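PDB 6XG7: thin, isoform D from Drosophila melanogaster, which probably acts as a zinc-binding ubiquitin-protein transferase of the TRIM-NHL type, here represented by its NHL-repeat beta-propeller, a domain associated with protein-protein interaction. Local coordinates for residues A[133-136]-A[137-140]; A[287-290]-A[291-295]. All coordinates share one frame; numbering follows the deposited sequence.

Overall arrangement
Two short chain reversals in one beta-propeller serve different levels of its architecture. Contact 1 (133-140) comes first along the chain, in the loop that leaves strand 125-129 and leads into strand 142-147, and so connects successive blades. Contact 2 (287-295) follows much later, at the hairpin between strands 279-288 and 294-298, where it reverses the chain within one blade. Their centres lie 33 Å apart, on opposite sides of the chain's centre, with nearest atoms about 21 Å apart, so neither touches the other. One is a surface loop and the other a partly buried hairpin; both fall within predicted NHL repeats.

Contact 1: A[133-136]-A[137-140]; sequences GTAD and GKFN
Gly133 and Phe139 meet through their backbones: Gly133 N donates to Phe139 O over 2.9 Å. A second bond of the same length, Lys138 N to Ala135 O, closes a type II beta turn from Ala135 to Lys138. Gly137 occupies the third position of that turn with positive phi (84°), a conformation readily adopted by glycine.

Side chains pack around this doubly tied loop. Lys138 CB sits 3.4 Å from Ala135 O and 3.6 Å from Gly133 C. With CG beside the backbone N (chi1 -68°) and the rest of the chain extended, CD passes 4.1 Å from Ala135 CB before the amine leads away from the loop. At the other end, Asn140 reaches across with ND2 3.7 Å from Thr134 CG2, the two side chains lying obliquely to each other.

Further out, the Asn140 amide is held at both ends, OD1 by Gln132 NE2 and ND2 by Asn160 OD1, while Asn160 ND2 also serves Gly133 O. Gln164 brackets the turn by accepting from Gly137 N and donating to Lys138 O, which Arg162 NH2 binds as well. Asp136 OD1 forms a salt bridge with Lys175, and the Phe139 ring touches Val155 and Asp157 of strand 153-157.

The chemistry thus implies a loop in which two internal backbone bonds, together with amide and guanidinium side chains from the same predicted NHL repeat, satisfy several main-chain groups, which probably helps to hold the turn although much of its surface is exposed.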
ATOM      1  N   GLY A 133       4.021  19.081  -8.837  1.00 11.28           N
ATOM      2  CA  GLY A 133       3.258  20.304  -8.696  1.00 12.42           C
ATOM      3  C   GLY A 133       1.952  20.075  -7.958  1.00 12.52           C
ATOM      4  O   GLY A 133       1.739  19.036  -7.334  1.00 11.44           O
ATOM      5  N   THR A 134       1.097  21.106  -8.010  1.00 13.56           N
ATOM      6  CA  THR A 134      -0.168  21.126  -7.293  1.00 13.32           C
ATOM      7  C   THR A 134      -1.383  21.178  -8.203  1.00 12.92           C
ATOM      8  O   THR A 134      -2.501  21.023  -7.702  1.00 13.87           O
ATOM      9  CB  THR A 134      -0.239  22.322  -6.323  1.00 15.89           C
ATOM     10  OG1 THR A 134      -0.012  23.529  -7.054  1.00 18.65           O
ATOM     11  CG2 THR A 134       0.800  22.185  -5.190  1.00 16.55           C
ATOM     12  N   ALA A 135      -1.214  21.418  -9.504  1.00 14.15           N
ATOM     13  CA  ALA A 135      -2.341  21.368 -10.428  1.00 14.08           C
ATOM     14  C   ALA A 135      -2.966  19.970 -10.420  1.00 12.50           C
ATOM     15  O   ALA A 135      -2.365  18.983  -9.968  1.00 12.31           O
ATOM     16  CB  ALA A 135      -1.874  21.736 -11.839  1.00 16.23           C
ATOM     17  N   ASP A 136      -4.200  19.892 -10.906  1.00 12.96           N
ATOM     18  CA  ASP A 136      -4.839  18.592 -11.069  1.00 12.86           C
ATOM     19  C   ASP A 136      -3.967  17.724 -11.964  1.00 12.85           C
ATOM     20  O   ASP A 136      -3.511  18.166 -13.022  1.00 14.98           O
ATOM     21  CB  ASP A 136      -6.210  18.741 -11.720  1.00 15.15           C
ATOM     22  CG  ASP A 136      -7.206  19.447 -10.846  1.00 16.73           C
ATOM     23  OD1 ASP A 136      -6.932  19.696  -9.657  1.00 16.86           O
ATOM     24  OD2 ASP A 136      -8.295  19.750 -11.371  1.00 19.46           O
ATOM     25  N   GLY A 137      -3.725  16.489 -11.536  1.00 12.43           N
ATOM     26  CA  GLY A 137      -2.863  15.608 -12.298  1.00 12.75           C
ATOM     27  C   GLY A 137      -1.385  15.771 -12.039  1.00 11.25           C
ATOM     28  O   GLY A 137      -0.586  15.064 -12.656  1.00 13.79           O
ATOM     29  N   LYS A 138      -0.994  16.690 -11.166  1.00 11.00           N
ATOM     30  CA  LYS A 138       0.380  16.825 -10.719  1.00 11.20           C
ATOM     31  C   LYS A 138       0.463  16.408  -9.259  1.00 10.96           C
ATOM     32  O   LYS A 138      -0.528  16.465  -8.526  1.00 11.23           O
ATOM     33  CB  LYS A 138       0.856  18.255 -10.914  1.00 12.18           C
ATOM     34  CG  LYS A 138       0.981  18.642 -12.390  1.00 16.08           C
ATOM     35  CD  LYS A 138       1.726  19.929 -12.575  1.00 21.02           C
ATOM     36  CE  LYS A 138       1.787  20.288 -14.048  1.00 27.06           C
ATOM     37  NZ  LYS A 138       2.544  21.546 -14.243  1.00 32.22           N
ATOM     38  N   PHE A 139       1.652  15.977  -8.847  1.00  9.96           N
ATOM     39  CA  PHE A 139       1.860  15.380  -7.539  1.00  9.55           C
ATOM     40  C   PHE A 139       3.000  16.052  -6.785  1.00  9.43           C
ATOM     41  O   PHE A 139       3.954  16.584  -7.362  1.00 10.95           O
ATOM     42  CB  PHE A 139       2.231  13.896  -7.643  1.00 10.29           C
ATOM     43  CG  PHE A 139       1.261  13.066  -8.435  1.00  9.51           C
ATOM     44  CD1 PHE A 139       0.069  12.682  -7.874  1.00 11.53           C
ATOM     45  CD2 PHE A 139       1.543  12.659  -9.716  1.00 10.88           C
ATOM     46  CE1 PHE A 139      -0.841  11.901  -8.579  1.00 12.08           C
ATOM     47  CE2 PHE A 139       0.650  11.882 -10.427  1.00 11.82           C
ATOM     48  CZ  PHE A 139      -0.557  11.507  -9.844  1.00 11.18           C
ATOM     49  N   ASN A 140       2.928  15.940  -5.468  1.00  9.61           N
ATOM     50  CA  ASN A 140       4.088  16.169  -4.610  1.00 10.39           C
ATOM     51  C   ASN A 140       4.249  14.909  -3.773  1.00  9.41           C
ATOM     52  O   ASN A 140       3.654  14.778  -2.702  1.00 10.05           O
ATOM     53  CB  ASN A 140       3.947  17.416  -3.743  1.00 10.86           C
ATOM     54  CG  ASN A 140       4.341  18.680  -4.471  1.00 12.08           C
ATOM     55  OD1 ASN A 140       5.446  18.790  -4.990  1.00 14.10           O
ATOM     56  ND2 ASN A 140       3.443  19.655  -4.485  1.00 13.05           N
TER

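Contact 2: A[287-290]-A[291-295]; sequences AIMS and NGNIL
Over one face of the Asn291 carboxamide, at its oxygen end, sits Met289 CB, 3.3 Å from Asn291 OD1. Asn293 N comes to that same oxygen tilted toward the opposite face, and its 2.9 Å bond to Asn291 OD1 forms an Asx turn. At the second carboxamide, Met289 SD touches Asn293 CB (3.8 Å) and lies by the amide's nitrogen end, nearer its plane than the perpendicular over it.

On the sheet face carrying Ala287 and Leu295, with CG beside the backbone N (chi1 -72°), Met289 CG meets Leu295 CD1 at 3.7 Å, the two side chains at about a right angle. On the other face, Ile288 CG1 is anti to the backbone N (chi1 -177°), and CD1 lies 3.7 Å from Ile294 CG1 and 3.4 Å from both Gly292 O and Asn293 O.

Paired backbone bonds join Ala287 and Leu295, and Met289 N donates to Asn293 O at 2.8 Å. Ser290 OG bonds to Asn57.

This is a hairpin closed by a type I turn (Met289 to Gly292), with Gly292 at positive phi and an overlapping Asx turn at Asn291. It belongs to an NHL propeller blade, whose Met289/Leu295 face packs on strands 51-54 and 58-63 and whose isoleucine face meets Phe248 of strand 247-251.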
ATOM      1  N   ALA A 287      -0.622  -6.270   2.275  1.00 10.57           N
ATOM      2  CA  ALA A 287      -1.500  -6.813   1.245  1.00 11.21           C
ATOM      3  C   ALA A 287      -2.074  -8.139   1.737  1.00 12.17           C
ATOM      4  O   ALA A 287      -1.600  -8.709   2.720  1.00 12.26           O
ATOM      5  CB  ALA A 287      -0.751  -6.984  -0.094  1.00 11.95           C
ATOM      6  N   ILE A 288      -3.106  -8.622   1.047  1.00 14.15           N
ATOM      7  CA  ILE A 288      -3.846  -9.815   1.458  1.00 15.20           C
ATOM      8  C   ILE A 288      -4.031 -10.737   0.252  1.00 16.06           C
ATOM      9  O   ILE A 288      -4.522 -10.308  -0.796  1.00 17.10           O
ATOM     10  CB  ILE A 288      -5.183  -9.427   2.140  1.00 19.66           C
ATOM     11  CG1 ILE A 288      -5.965 -10.633   2.650  1.00 21.24           C
ATOM     12  CG2 ILE A 288      -6.064  -8.586   1.248  1.00 22.54           C
ATOM     13  CD1 ILE A 288      -5.337 -11.306   3.815  1.00 22.29           C
ATOM     14  N   MET A 289      -3.595 -11.991   0.390  1.00 14.87           N
ATOM     15  CA  MET A 289      -3.797 -12.990  -0.654  1.00 15.24           C
ATOM     16  C   MET A 289      -5.227 -13.514  -0.607  1.00 16.27           C
ATOM     17  O   MET A 289      -5.947 -13.352   0.378  1.00 15.66           O
ATOM     18  CB  MET A 289      -2.874 -14.196  -0.459  1.00 14.29           C
ATOM     19  CG  MET A 289      -1.394 -13.979  -0.765  1.00 16.91           C
ATOM     20  SD  MET A 289      -0.424 -15.488  -0.535  1.00 16.13           S
ATOM     21  CE  MET A 289       1.222 -14.929  -0.902  1.00 16.37           C
ATOM     22  N   SER A 290      -5.615 -14.211  -1.675  1.00 17.48           N
ATOM     23  CA  SER A 290      -6.976 -14.722  -1.782  1.00 18.53           C
ATOM     24  C   SER A 290      -7.295 -15.759  -0.717  1.00 18.46           C
ATOM     25  O   SER A 290      -8.473 -16.002  -0.446  1.00 21.49           O
ATOM     26  CB  SER A 290      -7.204 -15.329  -3.169  1.00 20.55           C
ATOM     27  OG  SER A 290      -6.437 -16.509  -3.341  1.00 22.05           O
ATOM     28  N   ASN A 291      -6.290 -16.390  -0.124  1.00 18.75           N
ATOM     29  CA  ASN A 291      -6.499 -17.399   0.909  1.00 19.48           C
ATOM     30  C   ASN A 291      -6.396 -16.823   2.315  1.00 20.16           C
ATOM     31  O   ASN A 291      -6.403 -17.582   3.296  1.00 21.29           O
ATOM     32  CB  ASN A 291      -5.484 -18.529   0.741  1.00 20.78           C
ATOM     33  CG  ASN A 291      -4.053 -18.028   0.786  1.00 21.27           C
ATOM     34  OD1 ASN A 291      -3.776 -16.922   1.251  1.00 19.18           O
ATOM     35  ND2 ASN A 291      -3.134 -18.846   0.307  1.00 23.40           N
ATOM     36  N   GLY A 292      -6.287 -15.507   2.441  1.00 18.05           N
ATOM     37  CA  GLY A 292      -6.203 -14.884   3.739  1.00 17.18           C
ATOM     38  C   GLY A 292      -4.802 -14.714   4.287  1.00 15.30           C
ATOM     39  O   GLY A 292      -4.656 -14.209   5.399  1.00 16.18           O
ATOM     40  N   ASN A 293      -3.764 -15.088   3.540  1.00 13.10           N
ATOM     41  CA  ASN A 293      -2.404 -14.819   3.989  1.00 12.62           C
ATOM     42  C   ASN A 293      -2.158 -13.316   3.922  1.00 11.73           C
ATOM     43  O   ASN A 293      -2.412 -12.686   2.887  1.00 13.39           O
ATOM     44  CB  ASN A 293      -1.396 -15.561   3.114  1.00 13.13           C
ATOM     45  CG  ASN A 293      -1.364 -17.056   3.379  1.00 15.12           C
ATOM     46  OD1 ASN A 293      -2.051 -17.575   4.259  1.00 16.38           O
ATOM     47  ND2 ASN A 293      -0.575 -17.757   2.594  1.00 15.97           N
ATOM     48  N   ILE A 294      -1.651 -12.748   5.018  1.00 11.30           N
ATOM     49  CA  ILE A 294      -1.362 -11.326   5.134  1.00 11.17           C
ATOM     50  C   ILE A 294       0.123 -11.137   4.858  1.00 11.95           C
ATOM     51  O   ILE A 294       0.964 -11.807   5.471  1.00 13.86           O
ATOM     52  CB  ILE A 294      -1.711 -10.815   6.541  1.00 11.76           C
ATOM     53  CG1 ILE A 294      -3.184 -11.036   6.855  1.00 12.66           C
ATOM     54  CG2 ILE A 294      -1.356  -9.332   6.676  1.00 12.45           C
ATOM     55  CD1 ILE A 294      -3.498 -10.838   8.329  1.00 14.06           C
ATOM     56  N   LEU A 295       0.446 -10.224   3.946  1.00 11.97           N
ATOM     57  CA  LEU A 295       1.814  -9.905   3.565  1.00 12.34           C
ATOM     58  C   LEU A 295       2.148  -8.534   4.130  1.00  9.73           C
ATOM     59  O   LEU A 295       1.356  -7.602   3.988  1.00 10.16           O
ATOM     60  CB  LEU A 295       1.968  -9.812   2.039  1.00 18.17           C
ATOM     61  CG  LEU A 295       1.517 -10.867   1.061  1.00 23.28           C
ATOM     62  CD1 LEU A 295       0.086 -11.170   1.209  1.00 23.06           C
ATOM     63  CD2 LEU A 295       1.809 -10.339  -0.332  1.00 25.13           C
TER